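Local coordinates for FHA domain-containing protein FhaA (Mycobacterium tuberculosis, PDB 3PO8), which regulates cell growth and peptidoglycan synthesis by binding MviN, its FHA domain recognising the phosphorylated forms of MviN and PknB, at residues A[6-11]-A[92-97]. Numbering follows the deposited sequence.
Sequences VTLQLD and IIVRMH
Thr7 and Arg95 exchange two backbone hydrogen bonds (Thr7 N to Arg95 O, Arg95 N to Thr7 O), as do Gln9 and Ile93 (Gln9 N to Ile93 O, Ile93 N to Gln9 O), each 2.9 Å, joining neighbouring antiparallel strands of the FHA beta-sandwich. On the face carrying these four side chains, the guanidinium reaches diagonally back across the sheet: Arg95 NH1 gives Gln9 OE1 a bent bond of 2.8 Å (135° at the hydrogen), with amide and guanidinium planes almost perpendicular. Arginine suits this place because its chain, extended from CG to NE, spans the distance, while Ile93 CG2 covers one guanidinium face 3.8 Å above the plane. Water extends the polar network, one molecule linking Thr7 OG1, Ile93 O and Arg95 NH1, another Gln9 OE1 and Arg95 NH2. The other face is apolar. Leu8 CB meets Ile92 CG2 at 3.6 Å, and Val6 CG1, anti to the backbone N (chi1 176°), is turned onto Val94 CG1 at 3.7 Å; branched aliphatics fill its buried part, with Phe35 of the opposing sheet against Leu8, Leu10 and Ile92. Farther out, Gln9 NE2 is hydrogen-bonded to Gly15 O, which probably helps orient OE1 toward the arginine. The chemistry is thus two-sided: a mainly polar, hydrated outer face and an apolar inner one, uniting strands near the two chain ends.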
ATOM      1  N   VAL A   6      10.311  -0.485  -4.378  1.00 13.50           N
ATOM      2  CA  VAL A   6       9.104  -1.237  -4.093  1.00 13.46           C
ATOM      3  C   VAL A   6       7.986  -0.726  -4.974  1.00 12.48           C
ATOM      4  O   VAL A   6       7.776   0.491  -5.087  1.00 12.84           O
ATOM      5  CB  VAL A   6       8.647  -1.087  -2.617  1.00 12.19           C
ATOM      6  CG1 VAL A   6       7.301  -1.829  -2.396  1.00 13.11           C
ATOM      7  CG2 VAL A   6       9.715  -1.598  -1.654  1.00 14.30           C
ATOM      8  N   THR A   7       7.283  -1.657  -5.603  1.00 12.37           N
ATOM      9  CA  THR A   7       6.082  -1.343  -6.361  1.00 12.93           C
ATOM     10  C   THR A   7       4.854  -1.948  -5.745  1.00 12.30           C
ATOM     11  O   THR A   7       4.876  -3.033  -5.138  1.00 13.38           O
ATOM     12  CB  THR A   7       6.165  -1.781  -7.829  1.00 13.44           C
ATOM     13  OG1 THR A   7       6.441  -3.185  -7.895  1.00 15.09           O
ATOM     14  CG2 THR A   7       7.224  -1.002  -8.529  1.00 16.14           C
ATOM     15  N   LEU A   8       3.768  -1.216  -5.919  1.00 11.75           N
ATOM     16  CA  LEU A   8       2.441  -1.620  -5.477  1.00 11.25           C
ATOM     17  C   LEU A   8       1.623  -1.753  -6.746  1.00 11.51           C
ATOM     18  O   LEU A   8       1.539  -0.780  -7.506  1.00 14.03           O
ATOM     19  CB  LEU A   8       1.816  -0.522  -4.624  1.00 11.36           C
ATOM     20  CG  LEU A   8       2.592  -0.008  -3.403  1.00 13.18           C
ATOM     21  CD1 LEU A   8       1.783   1.048  -2.657  1.00 15.61           C
ATOM     22  CD2 LEU A   8       2.940  -1.171  -2.524  1.00 16.94           C
ATOM     23  N   GLN A   9       1.043  -2.907  -7.007  1.00 11.09           N
ATOM     24  CA  GLN A   9       0.226  -3.093  -8.211  1.00 11.66           C
ATOM     25  C   GLN A   9      -1.185  -3.526  -7.846  1.00 13.29           C
ATOM     26  O   GLN A   9      -1.369  -4.519  -7.123  1.00 11.90           O
ATOM     27  CB  GLN A   9       0.843  -4.141  -9.143  1.00 12.16           C
ATOM     28  CG  GLN A   9       0.025  -4.375 -10.390  1.00 13.89           C
ATOM     29  CD  GLN A   9       0.772  -5.129 -11.440  1.00 17.51           C
ATOM     30  OE1 GLN A   9       1.401  -6.143 -11.157  1.00 21.16           O
ATOM     31  NE2 GLN A   9       0.690  -4.656 -12.680  1.00 20.78           N
ATOM     32  N   LEU A  10      -2.186  -2.771  -8.306  1.00 15.04           N
ATOM     33  CA  LEU A  10      -3.578  -3.124  -8.069  1.00 17.82           C
ATOM     34  C   LEU A  10      -3.898  -4.383  -8.840  1.00 19.43           C
ATOM     35  O   LEU A  10      -3.536  -4.514 -10.020  1.00 20.35           O
ATOM     36  CB  LEU A  10      -4.509  -2.002  -8.516  1.00 18.47           C
ATOM     37  CG  LEU A  10      -4.916  -0.959  -7.504  1.00 21.26           C
ATOM     38  CD1 LEU A  10      -5.709   0.132  -8.205  1.00 21.48           C
ATOM     39  CD2 LEU A  10      -5.742  -1.588  -6.404  1.00 20.79           C
ATOM     40  N   ASP A  11      -4.593  -5.306  -8.194  1.00 21.68           N
ATOM     41  CA  ASP A  11      -4.924  -6.579  -8.817  1.00 23.88           C
ATOM     42  C   ASP A  11      -6.408  -6.612  -9.222  1.00 25.34           C
ATOM     43  O   ASP A  11      -7.120  -7.598  -8.957  1.00 26.43           O
ATOM     44  CB  ASP A  11      -4.575  -7.738  -7.878  1.00 24.76           C
ATOM     45  CG  ASP A  11      -4.556  -9.076  -8.590  1.00 27.26           C
ATOM     46  OD1 ASP A  11      -4.485  -9.080  -9.836  1.00 32.06           O
ATOM     47  OD2 ASP A  11      -4.640 -10.123  -7.911  1.00 31.53           O
ATOM     48  N   ILE A  92      -3.704  -5.158  -3.405  1.00 12.23           N
ATOM     49  CA  ILE A  92      -2.452  -4.607  -3.896  1.00 12.00           C
ATOM     50  C   ILE A  92      -1.316  -5.584  -3.677  1.00 11.60           C
ATOM     51  O   ILE A  92      -1.085  -6.036  -2.557  1.00 12.25           O
ATOM     52  CB  ILE A  92      -2.136  -3.312  -3.183  1.00 11.90           C
ATOM     53  CG1 ILE A  92      -3.168  -2.250  -3.562  1.00 14.25           C
ATOM     54  CG2 ILE A  92      -0.727  -2.840  -3.518  1.00 13.53           C
ATOM     55  CD1 ILE A  92      -3.109  -0.977  -2.745  1.00 15.47           C
ATOM     56  N   ILE A  93      -0.601  -5.909  -4.741  1.00 11.64           N
ATOM     57  CA  ILE A  93       0.552  -6.798  -4.682  1.00 12.58           C
ATOM     58  C   ILE A  93       1.822  -5.977  -4.525  1.00 11.42           C
ATOM     59  O   ILE A  93       2.070  -5.037  -5.284  1.00 11.64           O
ATOM     60  CB  ILE A  93       0.667  -7.654  -5.967  1.00 13.31           C
ATOM     61  CG1 ILE A  93      -0.654  -8.412  -6.218  1.00 16.59           C
ATOM     62  CG2 ILE A  93       1.828  -8.629  -5.866  1.00 15.68           C
ATOM     63  CD1 ILE A  93      -0.812  -8.977  -7.613  1.00 19.93           C
ATOM     64  N   VAL A  94       2.621  -6.328  -3.533  1.00 10.93           N
ATOM     65  CA  VAL A  94       3.839  -5.603  -3.207  1.00 11.68           C
ATOM     66  C   VAL A  94       5.010  -6.381  -3.788  1.00 12.27           C
ATOM     67  O   VAL A  94       5.125  -7.579  -3.551  1.00 13.48           O
ATOM     68  CB  VAL A  94       4.029  -5.500  -1.682  1.00 11.22           C
ATOM     69  CG1 VAL A  94       5.351  -4.814  -1.355  1.00 13.78           C
ATOM     70  CG2 VAL A  94       2.868  -4.765  -1.060  1.00 12.38           C
ATOM     71  N   ARG A  95       5.865  -5.732  -4.559  1.00 12.29           N
ATOM     72  CA  ARG A  95       7.061  -6.394  -5.067  1.00 13.69           C
ATOM     73  C   ARG A  95       8.281  -5.529  -4.800  1.00 14.30           C
ATOM     74  O   ARG A  95       8.205  -4.313  -4.867  1.00 13.37           O
ATOM     75  CB  ARG A  95       6.918  -6.611  -6.566  1.00 14.31           C
ATOM     76  CG  ARG A  95       5.971  -7.705  -6.956  1.00 17.68           C
ATOM     77  CD  ARG A  95       5.874  -7.822  -8.469  1.00 23.11           C
ATOM     78  NE  ARG A  95       4.739  -8.645  -8.901  1.00 25.84           N
ATOM     79  CZ  ARG A  95       3.535  -8.171  -9.232  1.00 25.39           C
ATOM     80  NH1 ARG A  95       3.263  -6.858  -9.195  1.00 19.78           N
ATOM     81  NH2 ARG A  95       2.589  -9.027  -9.620  1.00 29.20           N
ATOM     82  N   MET A  96       9.408  -6.149  -4.480  1.00 15.14           N
ATOM     83  CA  MET A  96      10.685  -5.438  -4.383  1.00 17.45           C
ATOM     84  C   MET A  96      11.535  -5.763  -5.598  1.00 18.23           C
ATOM     85  O   MET A  96      11.513  -6.884  -6.091  1.00 19.59           O
ATOM     86  CB  MET A  96      11.450  -5.882  -3.144  1.00 17.96           C
ATOM     87  CG  MET A  96      10.992  -5.326  -1.857  1.00 19.75           C
ATOM     88  SD  MET A  96       9.241  -5.562  -1.514  1.00 21.19           S
ATOM     89  CE  MET A  96       9.186  -5.140   0.233  1.00 17.69           C
ATOM     90  N   HIS A  97      12.302  -4.788  -6.056  1.00 17.93           N
ATOM     91  CA  HIS A  97      13.269  -5.034  -7.116  1.00 18.50           C
ATOM     92  C   HIS A  97      14.518  -4.246  -6.806  1.00 17.97           C
ATOM     93  O   HIS A  97      14.448  -3.186  -6.199  1.00 15.97           O
ATOM     94  CB  HIS A  97      12.701  -4.686  -8.502  1.00 19.21           C
ATOM     95  CG  HIS A  97      12.415  -3.225  -8.726  1.00 20.67           C
ATOM     96  ND1 HIS A  97      11.191  -2.650  -8.462  1.00 22.03           N
ATOM     97  CD2 HIS A  97      13.179  -2.243  -9.273  1.00 21.51           C
ATOM     98  CE1 HIS A  97      11.225  -1.371  -8.796  1.00 20.56           C
ATOM     99  NE2 HIS A  97      12.418  -1.099  -9.295  1.00 23.66           N
TER
HETATM  100  O   HOH W   1       3.965  -4.723  -7.503  1.00 12.56           O
HETATM  101  O   HOH W   2       9.017  -3.923  -7.710  1.00 15.78           O
HETATM  102  O   HOH W   3       0.208  -8.902 -11.123  1.00 35.45           O